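Local coordinates for protein quinone oxidoreductase 1 (Escherichia coli, PDB 1QOR) that reduces quinones one electron at a time to semiquinones with NADPH, working as a homodimer of the zinc-containing alcohol dehydrogenase family, at residues Leu57-Gly62 with Ser90-Tyr95; Ala81-Val86 with Ala106-Ala111; Ala120-Gly125 with Asn281-Leu286; Ala166-Thr171 with Ala184-Val189; Leu234-Gly239 with Thr262-Gln267. All coordinates share one frame; numbering follows the deposited sequence.

Contact 1: Leu57-Gly62 with Ser90-Tyr95; sequences LPSGLG and SALGAY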
# COMPACT_ATOMS: atom_id res chain seq x y z
N LEU A 57 -5.64 10.71 30.94
CA LEU A 57 -6.28 11.98 31.19
C LEU A 57 -6.14 12.27 32.69
O LEU A 57 -6.19 11.35 33.50
CB LEU A 57 -7.76 11.91 30.77
CG LEU A 57 -8.04 11.73 29.27
CD1 LEU A 57 -9.53 11.53 28.95
CD2 LEU A 57 -7.55 12.95 28.54
N PRO A 58 -5.93 13.54 33.09
CA PRO A 58 -5.82 14.73 32.23
C PRO A 58 -4.58 14.61 31.37
O PRO A 58 -3.70 13.79 31.63
CB PRO A 58 -5.67 15.88 33.23
CG PRO A 58 -6.34 15.36 34.47
CD PRO A 58 -5.83 13.93 34.51
N SER A 59 -4.51 15.45 30.34
CA SER A 59 -3.36 15.40 29.46
C SER A 59 -3.02 16.76 28.92
O SER A 59 -3.89 17.65 28.84
CB SER A 59 -3.66 14.46 28.29
OG SER A 59 -2.56 14.37 27.41
N GLY A 60 -1.73 16.94 28.64
CA GLY A 60 -1.27 18.16 28.00
C GLY A 60 -1.46 17.91 26.48
O GLY A 60 -1.98 16.85 26.07
N LEU A 61 -0.95 18.82 25.64
CA LEU A 61 -1.10 18.72 24.19
C LEU A 61 0.12 19.28 23.45
O LEU A 61 0.92 20.03 24.02
CB LEU A 61 -2.31 19.56 23.78
CG LEU A 61 -3.55 18.97 23.11
CD1 LEU A 61 -4.21 20.02 22.25
CD2 LEU A 61 -3.17 17.77 22.29
N GLY A 62 0.25 18.94 22.16
CA GLY A 62 1.34 19.47 21.36
C GLY A 62 2.67 18.79 21.56
O GLY A 62 3.01 18.39 22.67
N SER A 90 8.13 15.71 21.01
CA SER A 90 8.34 15.59 22.42
C SER A 90 7.16 14.81 22.97
O SER A 90 6.19 14.56 22.25
CB SER A 90 8.33 16.98 23.05
OG SER A 90 7.00 17.49 23.03
N ALA A 91 7.23 14.42 24.24
CA ALA A 91 6.09 13.78 24.87
C ALA A 91 4.99 14.86 24.77
O ALA A 91 5.30 16.04 24.65
CB ALA A 91 6.42 13.55 26.32
N LEU A 92 3.73 14.49 24.86
CA LEU A 92 2.64 15.46 24.83
C LEU A 92 2.85 16.59 25.88
O LEU A 92 3.32 16.33 26.99
CB LEU A 92 1.34 14.70 25.10
CG LEU A 92 0.17 14.57 24.11
CD1 LEU A 92 0.59 14.64 22.64
CD2 LEU A 92 -0.54 13.25 24.42
N GLY A 93 2.51 17.83 25.56
CA GLY A 93 2.69 18.90 26.51
C GLY A 93 3.42 20.14 25.99
O GLY A 93 3.64 21.09 26.76
N ALA A 94 3.81 20.16 24.71
CA ALA A 94 4.51 21.32 24.13
C ALA A 94 3.69 22.61 24.24
O ALA A 94 4.27 23.71 24.13
CB ALA A 94 4.93 21.06 22.71
N TYR A 95 2.36 22.49 24.43
CA TYR A 95 1.50 23.67 24.63
C TYR A 95 1.78 24.12 26.08
O TYR A 95 0.93 23.90 26.99
CB TYR A 95 0.01 23.33 24.52
CG TYR A 95 -0.61 23.26 23.14
CD1 TYR A 95 0.14 22.92 22.01
CD2 TYR A 95 -1.98 23.44 22.98
CE1 TYR A 95 -0.46 22.78 20.76
CE2 TYR A 95 -2.60 23.29 21.75
CZ TYR A 95 -1.83 22.95 20.65
OH TYR A 95 -2.45 22.74 19.45
O HOH W 1 1.01 15.78 29.21
O HOH W 2 0.22 20.99 27.48
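Tyr95 lies alongside Leu61, both side chains pointing the same way, and its ring can be traced outward atom by atom. CB starts 3.5 Å from Leu61 O, the same carbonyl oxygen that takes the Tyr95 N-H at 2.9 Å and a weak second bond from Gly93 N. With CG beside the backbone N and anti to the carbonyl carbon (chi1 -83°), the ring passes over the leucine. Leu61 CB makes a CH-pi contact with one face, 4.2 Å from the centroid, and Leu61 CD1 reaches Tyr95 CE2 at 3.7 Å. On the other flank Tyr95 CD1 comes within 3.7 Å of Gly62 CA, where a beta carbon would clash. At the tip, OH is hydrogen-bonded to Asp44, a residue that binds NADP. A phenylalanine here would probably still fill the space over Leu61 but leave Asp44 without its phenolic mate. Next door Gly62 O is gripped twice, by Ala94 N at 2.8 Å from above the carbonyl plane and by Gly93 N at 3.0 Å within it. Two loops of the GroES-like domain are thus tied together, between strand 3-6, where Tyr95 touches Ile5, and helix 42-49, where Leu61 and Leu92 rest on Ile47.

Contact 2: Ala81-Val86 with Ala106-Ala111; sequences AGDRVV and AAILPA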
# COMPACT_ATOMS: atom_id res chain seq x y z
N ALA A 81 22.84 24.55 28.29
CA ALA A 81 21.96 25.64 28.66
C ALA A 81 22.29 26.83 27.79
O ALA A 81 23.45 27.06 27.48
CB ALA A 81 22.12 25.99 30.10
N GLY A 82 21.26 27.56 27.40
CA GLY A 82 21.48 28.71 26.54
C GLY A 82 21.26 28.43 25.06
O GLY A 82 20.91 29.36 24.34
N ASP A 83 21.44 27.18 24.60
CA ASP A 83 21.24 26.85 23.18
C ASP A 83 19.83 27.11 22.71
O ASP A 83 18.90 27.11 23.53
CB ASP A 83 21.57 25.40 22.89
CG ASP A 83 23.06 25.13 22.91
OD1 ASP A 83 23.85 26.10 22.95
OD2 ASP A 83 23.45 23.93 22.90
N ARG A 84 19.68 27.41 21.42
CA ARG A 84 18.36 27.66 20.82
C ARG A 84 17.98 26.36 20.14
O ARG A 84 18.75 25.84 19.33
CB ARG A 84 18.43 28.77 19.77
CG ARG A 84 18.91 30.13 20.27
CD ARG A 84 18.38 31.31 19.40
NE ARG A 84 18.61 31.00 18.00
CZ ARG A 84 17.78 31.27 17.00
NH1 ARG A 84 16.61 31.89 17.19
NH2 ARG A 84 18.09 30.77 15.83
N VAL A 85 16.82 25.79 20.47
CA VAL A 85 16.43 24.50 19.87
C VAL A 85 14.98 24.45 19.41
O VAL A 85 14.15 25.29 19.81
CB VAL A 85 16.62 23.32 20.89
CG1 VAL A 85 18.03 23.25 21.38
CG2 VAL A 85 15.67 23.49 22.05
N VAL A 86 14.69 23.48 18.54
CA VAL A 86 13.33 23.23 18.10
C VAL A 86 13.13 21.72 18.28
O VAL A 86 14.06 20.92 18.12
CB VAL A 86 13.05 23.33 16.54
CG1 VAL A 86 11.82 24.16 16.26
CG2 VAL A 86 14.27 23.59 15.71
N ALA A 106 15.66 16.82 19.91
CA ALA A 106 15.76 18.26 19.66
C ALA A 106 16.91 18.62 18.73
O ALA A 106 17.95 18.00 18.76
CB ALA A 106 15.90 19.02 20.96
N ALA A 107 16.69 19.62 17.89
CA ALA A 107 17.72 20.08 16.97
C ALA A 107 18.17 21.51 17.33
O ALA A 107 17.35 22.36 17.76
CB ALA A 107 17.23 20.02 15.52
N ILE A 108 19.47 21.74 17.20
CA ILE A 108 20.02 23.06 17.48
C ILE A 108 19.64 23.97 16.31
O ILE A 108 19.96 23.69 15.16
CB ILE A 108 21.55 23.03 17.54
CG1 ILE A 108 22.05 22.03 18.59
CG2 ILE A 108 22.08 24.47 17.77
CD1 ILE A 108 21.79 22.44 20.04
N LEU A 109 18.95 25.06 16.61
CA LEU A 109 18.51 26.01 15.61
C LEU A 109 19.63 26.91 15.07
O LEU A 109 20.47 27.39 15.83
CB LEU A 109 17.50 26.94 16.25
CG LEU A 109 16.04 26.85 15.89
CD1 LEU A 109 15.41 28.18 16.33
CD2 LEU A 109 15.89 26.66 14.39
N PRO A 110 19.72 27.08 13.73
CA PRO A 110 20.79 27.97 13.27
C PRO A 110 20.34 29.41 13.59
O PRO A 110 19.15 29.73 13.57
CB PRO A 110 20.79 27.73 11.76
CG PRO A 110 20.22 26.29 11.63
CD PRO A 110 19.10 26.37 12.60
N ALA A 111 21.31 30.29 13.83
CA ALA A 111 21.05 31.68 14.16
C ALA A 111 20.11 32.35 13.20
O ALA A 111 19.26 33.14 13.62
CB ALA A 111 22.35 32.46 14.21
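Strands 84-86 and 106-108 run antiparallel with a marked twist, their directions 139° apart, Val85 facing Ile108 as a non-hydrogen-bonded pair and Val86 facing Ala107 as a hydrogen-bonded one. In that second pair Val86 N reaches Ala107 O at 3.0 Å, and Ala107 N returns to Val86 O at 2.9 Å in a nearly straight bond. Beyond the strand end Leu109 N closes on Arg84 O at 2.8 Å. Leu109 then splits its branches: CD2 packs on Val86 CG2 at 3.7 Å, the two side chains meeting at about a right angle, while CD1 sits over one face of the Arg84 guanidinium, toward its rim. The arginine chain bends at its third torsion (chi3 -49°), and NH2 lies 2.7 Å from Pro110 O and is hydrogen-bonded to Ile113 O. On the face carrying Val85 and Ile108, Ile108 CD1 lies against Asp83 OD2, an oxygen hydrogen-bonded to Lys80 N, at 3.6 Å and against Val85 CG1 at 4.1 Å. Strand 65-72 pairs along the other side of strand 84-87, with Val85 on Val69. The face of Val86 and Ala107 is roofed by helices 115-135 and 273-288, Phe115 adding a cation-pi contact to Arg84.

Contact 3: Ala120-Gly125 with Asn281-Leu286; sequences ASFLKG and NELFSL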
# COMPACT_ATOMS: atom_id res chain seq x y z
N ALA A 120 6.85 27.21 13.12
CA ALA A 120 5.86 27.25 12.06
C ALA A 120 6.14 26.13 11.03
O ALA A 120 5.26 25.71 10.25
CB ALA A 120 5.92 28.63 11.34
N SER A 121 7.34 25.57 11.08
CA SER A 121 7.71 24.66 10.02
C SER A 121 8.49 23.42 10.35
O SER A 121 8.80 22.66 9.42
CB SER A 121 8.60 25.47 9.08
OG SER A 121 9.79 25.83 9.80
N PHE A 122 8.86 23.21 11.60
CA PHE A 122 9.67 22.02 11.91
C PHE A 122 8.95 20.65 11.71
O PHE A 122 9.38 19.82 10.92
CB PHE A 122 10.32 22.14 13.30
CG PHE A 122 11.51 21.22 13.49
CD1 PHE A 122 12.61 21.29 12.63
CD2 PHE A 122 11.51 20.26 14.50
CE1 PHE A 122 13.70 20.42 12.78
CE2 PHE A 122 12.59 19.38 14.65
CZ PHE A 122 13.68 19.46 13.80
N LEU A 123 7.84 20.44 12.41
CA LEU A 123 7.08 19.19 12.26
C LEU A 123 6.57 19.06 10.81
O LEU A 123 6.74 18.04 10.18
CB LEU A 123 5.89 19.16 13.24
CG LEU A 123 5.20 17.80 13.43
CD1 LEU A 123 4.54 17.68 14.83
CD2 LEU A 123 4.16 17.61 12.35
N LYS A 124 5.94 20.12 10.29
CA LYS A 124 5.40 20.07 8.94
C LYS A 124 6.51 19.94 7.86
O LYS A 124 6.32 19.23 6.85
CB LYS A 124 4.55 21.32 8.72
CG LYS A 124 3.31 21.42 9.60
CD LYS A 124 2.75 22.87 9.59
CE LYS A 124 1.82 23.19 10.79
NZ LYS A 124 2.47 23.23 12.18
N GLY A 125 7.67 20.55 8.08
CA GLY A 125 8.74 20.47 7.08
C GLY A 125 9.38 19.10 7.05
O GLY A 125 9.79 18.59 5.98
N ASN A 281 19.00 19.33 8.47
CA ASN A 281 20.01 20.01 7.69
C ASN A 281 19.42 20.44 6.36
O ASN A 281 19.61 21.58 5.93
CB ASN A 281 21.26 19.13 7.53
CG ASN A 281 22.04 19.05 8.82
OD1 ASN A 281 21.88 19.89 9.71
ND2 ASN A 281 22.85 18.04 8.95
N GLU A 282 18.68 19.55 5.72
CA GLU A 282 18.03 19.89 4.47
C GLU A 282 17.04 21.06 4.68
O GLU A 282 17.16 22.12 4.06
CB GLU A 282 17.27 18.68 3.93
CG GLU A 282 18.17 17.54 3.65
CD GLU A 282 19.15 17.89 2.57
OE1 GLU A 282 18.79 18.72 1.71
OE2 GLU A 282 20.26 17.30 2.57
N LEU A 283 16.05 20.82 5.54
CA LEU A 283 15.03 21.79 5.84
C LEU A 283 15.59 23.18 6.19
O LEU A 283 15.14 24.20 5.67
CB LEU A 283 14.16 21.27 7.01
CG LEU A 283 13.07 22.20 7.51
CD1 LEU A 283 12.07 22.54 6.39
CD2 LEU A 283 12.37 21.61 8.71
N PHE A 284 16.51 23.21 7.13
CA PHE A 284 17.08 24.46 7.60
C PHE A 284 17.80 25.20 6.49
O PHE A 284 17.78 26.43 6.45
CB PHE A 284 18.09 24.22 8.74
CG PHE A 284 17.46 23.80 10.04
CD1 PHE A 284 16.10 24.02 10.28
CD2 PHE A 284 18.24 23.22 11.05
CE1 PHE A 284 15.54 23.69 11.49
CE2 PHE A 284 17.68 22.88 12.28
CZ PHE A 284 16.32 23.13 12.50
N SER A 285 18.48 24.47 5.62
CA SER A 285 19.20 25.15 4.59
C SER A 285 18.26 25.79 3.56
O SER A 285 18.54 26.87 3.08
CB SER A 285 20.27 24.24 3.98
OG SER A 285 19.68 23.29 3.13
N LEU A 286 17.07 25.22 3.39
CA LEU A 286 16.08 25.71 2.44
C LEU A 286 15.35 26.93 2.97
O LEU A 286 14.92 27.79 2.19
CB LEU A 286 15.08 24.61 2.12
CG LEU A 286 15.11 23.80 0.80
CD1 LEU A 286 16.33 23.96 -0.10
CD2 LEU A 286 14.86 22.34 1.15
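Ser121 O takes the N-H of Gly125 at 2.7 Å, an ordinary helix bond, and from the facing helix the methyl CD2 of Leu283 comes up to the same oxygen at 3.8 Å. No hydrogen bond passes between segments 120-125 and 281-286, whose axes meet at 137° and stand 10.7 Å apart; the contact is made by three side chains and a glycine. Leu283 is the wedge. Its CG stands anti to the backbone N (chi1 177°), which sends both methyls at helix 120-125: CD2 also meets Phe122 CD1 at 3.9 Å, while CD1 comes to 4.0 Å from Gly125 CA. A beta carbon on Gly125 would run into that methyl, so the glycine is what lets the leucine come so near. Phe122 swings across to Phe284 and brings CE1 to 3.8 Å from Phe284 CZ. The two rings are nearly parallel, planes at 25°, but slid so far apart that they barely overlap, with centroids 5.8 Å from each other. An alanine at Phe122 is likely to open a gap beside Leu283 CD2 and take away one of the Phe284 ring's neighbours. Helix 115-135 is kinked here, and Leu123 N is hydrogen-bonded to Glu64 instead of the preceding turn. The pair joins the two halves of the subunit: Phe122 and Phe284 both pack against Val86 of strand 84-87, whereas on the cofactor-domain side Ser121 touches Ile156 of helix 152-164.

Contact 4: Ala166-Thr171 with Ala184-Val189; sequences AKLIGT and AGAWQV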
# COMPACT_ATOMS: atom_id res chain seq x y z
N ALA A 166 9.46 20.14 -9.72
CA ALA A 166 8.38 19.21 -9.97
C ALA A 166 7.09 19.96 -10.17
O ALA A 166 7.01 21.15 -9.88
CB ALA A 166 8.28 18.23 -8.83
N LYS A 167 6.07 19.23 -10.61
CA LYS A 167 4.79 19.84 -10.90
C LYS A 167 3.62 19.42 -10.00
O LYS A 167 2.81 18.56 -10.34
CB LYS A 167 4.44 19.68 -12.38
CG LYS A 167 5.46 20.31 -13.36
CD LYS A 167 4.95 20.09 -14.79
CE LYS A 167 5.89 20.62 -15.86
NZ LYS A 167 6.33 22.00 -15.56
N LEU A 168 3.51 20.09 -8.87
CA LEU A 168 2.47 19.80 -7.94
C LEU A 168 1.14 20.33 -8.45
O LEU A 168 1.04 21.50 -8.85
CB LEU A 168 2.81 20.42 -6.56
CG LEU A 168 1.86 20.24 -5.34
CD1 LEU A 168 2.72 20.16 -4.09
CD2 LEU A 168 0.81 21.33 -5.20
N ILE A 169 0.12 19.47 -8.45
CA ILE A 169 -1.23 19.85 -8.80
C ILE A 169 -1.91 19.82 -7.40
O ILE A 169 -2.00 18.76 -6.78
CB ILE A 169 -1.86 18.80 -9.75
CG1 ILE A 169 -1.06 18.69 -11.05
CG2 ILE A 169 -3.35 19.04 -9.92
CD1 ILE A 169 -1.34 17.40 -11.83
N GLY A 170 -2.32 20.97 -6.86
CA GLY A 170 -2.90 20.99 -5.53
C GLY A 170 -4.40 21.12 -5.54
O GLY A 170 -4.95 21.44 -6.59
N THR A 171 -5.07 20.76 -4.43
CA THR A 171 -6.51 20.92 -4.31
C THR A 171 -6.68 21.84 -3.14
O THR A 171 -5.92 21.74 -2.18
CB THR A 171 -7.27 19.59 -3.97
OG1 THR A 171 -6.78 19.06 -2.74
CG2 THR A 171 -7.09 18.56 -5.08
N ALA A 184 2.76 30.21 -3.94
CA ALA A 184 3.81 29.38 -3.30
C ALA A 184 4.50 28.44 -4.29
O ALA A 184 5.61 27.97 -4.03
CB ALA A 184 3.23 28.59 -2.15
N GLY A 185 3.90 28.14 -5.44
CA GLY A 185 4.63 27.23 -6.32
C GLY A 185 3.88 26.03 -6.86
O GLY A 185 4.48 25.21 -7.53
N ALA A 186 2.58 25.93 -6.60
CA ALA A 186 1.79 24.85 -7.16
C ALA A 186 1.71 25.14 -8.66
O ALA A 186 1.46 26.29 -9.06
CB ALA A 186 0.41 24.86 -6.58
N TRP A 187 1.88 24.10 -9.48
CA TRP A 187 1.81 24.22 -10.92
C TRP A 187 0.39 24.54 -11.35
O TRP A 187 0.18 25.48 -12.09
CB TRP A 187 2.30 22.95 -11.55
CG TRP A 187 2.32 22.97 -13.06
CD1 TRP A 187 3.06 23.77 -13.87
CD2 TRP A 187 1.64 22.04 -13.91
NE1 TRP A 187 2.91 23.39 -15.18
CE2 TRP A 187 2.05 22.33 -15.24
CE3 TRP A 187 0.74 21.00 -13.69
CZ2 TRP A 187 1.58 21.61 -16.33
CZ3 TRP A 187 0.28 20.27 -14.78
CH2 TRP A 187 0.70 20.58 -16.09
N GLN A 188 -0.57 23.78 -10.86
CA GLN A 188 -1.99 24.01 -11.14
C GLN A 188 -2.72 23.66 -9.85
O GLN A 188 -2.17 22.94 -9.00
CB GLN A 188 -2.48 23.15 -12.32
CG GLN A 188 -1.90 23.61 -13.69
CD GLN A 188 -2.61 23.00 -14.89
OE1 GLN A 188 -3.79 23.23 -15.10
NE2 GLN A 188 -1.86 22.25 -15.71
N VAL A 189 -3.94 24.19 -9.69
CA VAL A 189 -4.74 23.98 -8.49
C VAL A 189 -6.17 23.72 -8.89
O VAL A 189 -6.71 24.40 -9.76
CB VAL A 189 -4.72 25.27 -7.59
CG1 VAL A 189 -5.77 25.19 -6.48
CG2 VAL A 189 -3.30 25.52 -7.00
O HOH W 3 5.25 22.62 -8.50
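Lys167 lays its methylene chain over one face of the Trp187 indole, CD making a CH-pi contact 3.8 Å from the centroid of the five-membered ring and 16° off its normal. The tryptophan is thrown that way because CG stands anti to its own backbone N (chi1 -178°). Gln188 NE2 sits above the opposite face, toward the rim, and Ile169 CG1 meets the ring edge at Trp187 CE3, 3.9 Å away. The backbones run parallel. Leu168 O accepts Trp187 N at 2.8 Å and, weakly, Gln188 N, after which Gly170 N bonds to Gln188 O at 2.9 Å. Leu168 CD2 packs on Ala186 CB at 3.8 Å. Ahead of the paired residues, one water donates hydrogen bonds to Ala166 O and Gly185 O and accepts one from Leu168 N, linking the two backbones; Gly185 itself ends helix 175-184 in a Schellman motif. This is the return of a beta-alpha-beta unit of the Rossmann fold, bringing strand 188-191 to the edge of the sheet beside strand 167-172. Chemically it implies a join carried by backbone bonds and apolar contact, the lysine taking part through its methylenes rather than through a salt bridge.

Contact 5: Leu234-Gly239 with Thr262-Gln267; sequences LMVSFG and TRPSLQ. With NDP (NADPH dihydro-nicotinamide-adenine-dinucleotide phosphate), chain D; SO4 (sulfate ion), chain C.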
# COMPACT_ATOMS: atom_id res chain seq x y z
N LEU A 234 0.75 4.93 -6.45
CA LEU A 234 0.83 4.92 -5.00
C LEU A 234 -0.04 5.96 -4.34
O LEU A 234 0.12 7.14 -4.62
CB LEU A 234 2.25 5.15 -4.55
CG LEU A 234 2.48 5.29 -3.03
CD1 LEU A 234 2.30 3.95 -2.22
CD2 LEU A 234 3.90 5.83 -2.84
N MET A 235 -0.94 5.51 -3.46
CA MET A 235 -1.82 6.40 -2.73
C MET A 235 -1.22 6.59 -1.33
O MET A 235 -1.02 5.59 -0.61
CB MET A 235 -3.24 5.80 -2.67
CG MET A 235 -4.17 6.42 -1.63
SD MET A 235 -4.57 8.15 -1.95
CE MET A 235 -6.05 8.48 -0.96
N VAL A 236 -0.85 7.83 -0.98
CA VAL A 236 -0.29 8.15 0.33
C VAL A 236 -1.35 8.82 1.21
O VAL A 236 -1.69 9.99 1.01
CB VAL A 236 0.98 9.03 0.23
CG1 VAL A 236 1.65 9.22 1.64
CG2 VAL A 236 2.00 8.38 -0.75
N SER A 237 -1.98 8.04 2.09
CA SER A 237 -3.00 8.56 3.00
C SER A 237 -2.25 9.00 4.28
O SER A 237 -1.76 8.15 5.03
CB SER A 237 -4.00 7.47 3.32
OG SER A 237 -5.06 7.99 4.09
N PHE A 238 -2.12 10.30 4.52
CA PHE A 238 -1.32 10.75 5.66
C PHE A 238 -1.99 11.73 6.57
O PHE A 238 -1.33 12.40 7.35
CB PHE A 238 0.06 11.27 5.16
CG PHE A 238 0.03 12.65 4.52
CD1 PHE A 238 -0.32 12.82 3.19
CD2 PHE A 238 0.39 13.78 5.27
CE1 PHE A 238 -0.31 14.07 2.58
CE2 PHE A 238 0.41 15.06 4.70
CZ PHE A 238 0.06 15.21 3.35
N GLY A 239 -3.31 11.83 6.47
CA GLY A 239 -4.05 12.74 7.32
C GLY A 239 -5.50 12.25 7.45
O GLY A 239 -5.92 11.35 6.73
N THR A 262 -0.23 3.46 1.47
CA THR A 262 0.57 3.46 2.67
C THR A 262 -0.01 4.54 3.52
O THR A 262 -0.67 5.44 3.00
CB THR A 262 2.06 3.73 2.39
OG1 THR A 262 2.80 3.67 3.63
CG2 THR A 262 2.26 5.12 1.73
N ARG A 263 0.05 4.34 4.85
CA ARG A 263 -0.48 5.33 5.78
C ARG A 263 0.68 5.61 6.74
O ARG A 263 0.81 4.99 7.79
CB ARG A 263 -1.70 4.78 6.51
CG ARG A 263 -2.65 5.86 7.01
CD ARG A 263 -1.94 6.97 7.84
NE ARG A 263 -2.87 8.02 8.26
CZ ARG A 263 -2.51 9.12 8.93
NH1 ARG A 263 -1.23 9.33 9.25
NH2 ARG A 263 -3.44 9.98 9.32
N PRO A 264 1.55 6.57 6.38
CA PRO A 264 2.72 6.93 7.19
C PRO A 264 2.51 7.97 8.30
O PRO A 264 1.51 8.70 8.34
CB PRO A 264 3.69 7.47 6.12
CG PRO A 264 2.74 8.28 5.26
CD PRO A 264 1.49 7.41 5.16
N SER A 265 3.48 8.02 9.20
CA SER A 265 3.49 8.98 10.29
C SER A 265 4.96 9.37 10.43
O SER A 265 5.85 8.68 9.92
CB SER A 265 2.92 8.38 11.59
OG SER A 265 3.86 7.50 12.17
N LEU A 266 5.19 10.51 11.07
CA LEU A 266 6.54 11.01 11.31
C LEU A 266 7.39 10.00 12.08
O LEU A 266 8.61 9.86 11.79
CB LEU A 266 6.47 12.30 12.12
CG LEU A 266 7.18 13.53 11.58
CD1 LEU A 266 7.56 14.42 12.75
CD2 LEU A 266 8.41 13.17 10.81
N GLN A 267 6.79 9.33 13.07
CA GLN A 267 7.50 8.34 13.87
C GLN A 267 8.02 7.19 13.02
O GLN A 267 9.02 6.58 13.40
CB GLN A 267 6.62 7.72 14.93
CG GLN A 267 5.85 8.68 15.74
CD GLN A 267 4.56 9.06 15.06
OE1 GLN A 267 4.39 10.22 14.61
NE2 GLN A 267 3.63 8.08 14.94
PA NDP D . -3.81 22.36 7.66
O1A NDP D . -3.27 23.68 8.07
O2A NDP D . -3.45 21.83 6.32
O5B NDP D . -5.34 22.30 7.88
C5B NDP D . -6.15 21.28 7.37
C4B NDP D . -6.70 21.71 6.04
O4B NDP D . -7.25 20.50 5.54
C3B NDP D . -7.86 22.71 6.05
O3B NDP D . -7.34 24.07 6.11
C2B NDP D . -8.67 22.29 4.83
O2B NDP D . -8.22 23.05 3.72
C1B NDP D . -8.35 20.74 4.67
N9A NDP D . -9.63 20.06 4.95
C8A NDP D . -10.38 19.36 4.10
N7A NDP D . -11.49 18.95 4.72
C5A NDP D . -11.39 19.42 5.94
C6A NDP D . -12.34 19.26 6.94
N6A NDP D . -13.48 18.60 6.76
N1A NDP D . -12.05 19.84 8.11
C2A NDP D . -10.90 20.53 8.33
N3A NDP D . -10.00 20.68 7.36
C4A NDP D . -10.24 20.13 6.13
O3 NDP D . -3.17 21.38 8.73
PN NDP D . -1.72 20.82 9.03
O1N NDP D . -0.68 21.40 8.10
O2N NDP D . -1.48 20.89 10.52
O5D NDP D . -1.98 19.24 8.65
C5D NDP D . -2.43 18.78 7.39
C4D NDP D . -2.76 17.32 7.44
O4D NDP D . -1.56 16.54 7.55
C3D NDP D . -3.64 16.94 8.62
O3D NDP D . -4.63 15.99 8.21
C2D NDP D . -2.61 16.31 9.58
O2D NDP D . -3.22 15.43 10.50
C1D NDP D . -1.69 15.56 8.66
N1N NDP D . -0.26 15.35 9.01
C2N NDP D . 0.29 14.10 8.87
C3N NDP D . 1.62 13.93 9.19
C7N NDP D . 2.29 12.57 9.03
O7N NDP D . 3.48 12.42 9.26
N7N NDP D . 1.49 11.61 8.61
C4N NDP D . 2.41 14.98 9.63
C5N NDP D . 1.83 16.25 9.76
C6N NDP D . 0.49 16.42 9.45
P2B NDP D . -9.24 23.39 2.44
O1X NDP D . -8.36 23.94 1.40
O2X NDP D . -9.84 22.10 2.07
O3X NDP D . -10.21 24.33 3.03
S SO4 C . -1.39 12.52 11.53
O1 SO4 C . -2.71 12.19 11.53
O2 SO4 C . -1.23 13.97 11.76
O3 SO4 C . -0.73 11.88 10.46
O4 SO4 C . -0.58 11.98 12.46
O HOH W 4 -5.22 8.63 6.75
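The last two strands of the Rossmann sheet, 233-237 and 260-262, pair in parallel through Val236 and Thr262 and lead straight into the nicotinamide end of the NADPH site. Thr262 N bonds to Met235 O at 3.1 Å and Ser237 N to Thr262 O at 3.1 Å, both nearly along the C=O axis. Val236 CG1 meets Pro264 CG at 3.9 Å, and Phe238 CB meets that same ring carbon. Arg263 bends at its second torsion (chi2 -52°) and folds back along Ser237 O, laying one face of its guanidinium about 3.4 Å over the Phe238-Gly239 peptide. Its N-H groups are well used. NE gives to a water shared with Ser237 OG and Gly239 O, NH1 gives to Pro264 O at 3.0 Å and to a sulfate oxygen, O3, at 2.9 Å, and NH2 reaches sulfate O1; the sulfate probably comes from the crystallisation liquor. Pro264 O takes a second donor, N7N of the NADPH carboxamide, at 2.9 Å. Gly239 passes so close to the ribose that a beta carbon would strike O3D. Thr262 OG1 is hydrogen-bonded to Leu259 of the second subunit, and the sheet runs on antiparallel across the dimer interface. The chemistry suggests that Pro264 O, steadied by Arg263, probably helps set the rotation of the carboxamide, while the arginine's positive charge probably draws an anion in beside the nicotinamide.

Contacts 2 and 3 touch: Val86 CG2 meets Phe284 CZ at 3.8 Å, so the strand pair of the GroES-like domain and the helix pair share one apolar core. Contact 3 in turn reaches contact 5 where Leu123 CG lies 4.2 Å from Leu266 CD1, and both residues line the NADPH pocket. Contacts 4 and 5 stand at opposite edges of the same parallel sheet, centres about 20 Å apart, and the cofactor spans between them; the side chain of Val189 is about 8 Å from it. Contact 1 lies about 35 Å from contact 4, centre to centre, yet the Tyr95 side chain is about 9 Å from NADPH and is hydrogen-bonded to Asp44, a residue of the NADP site.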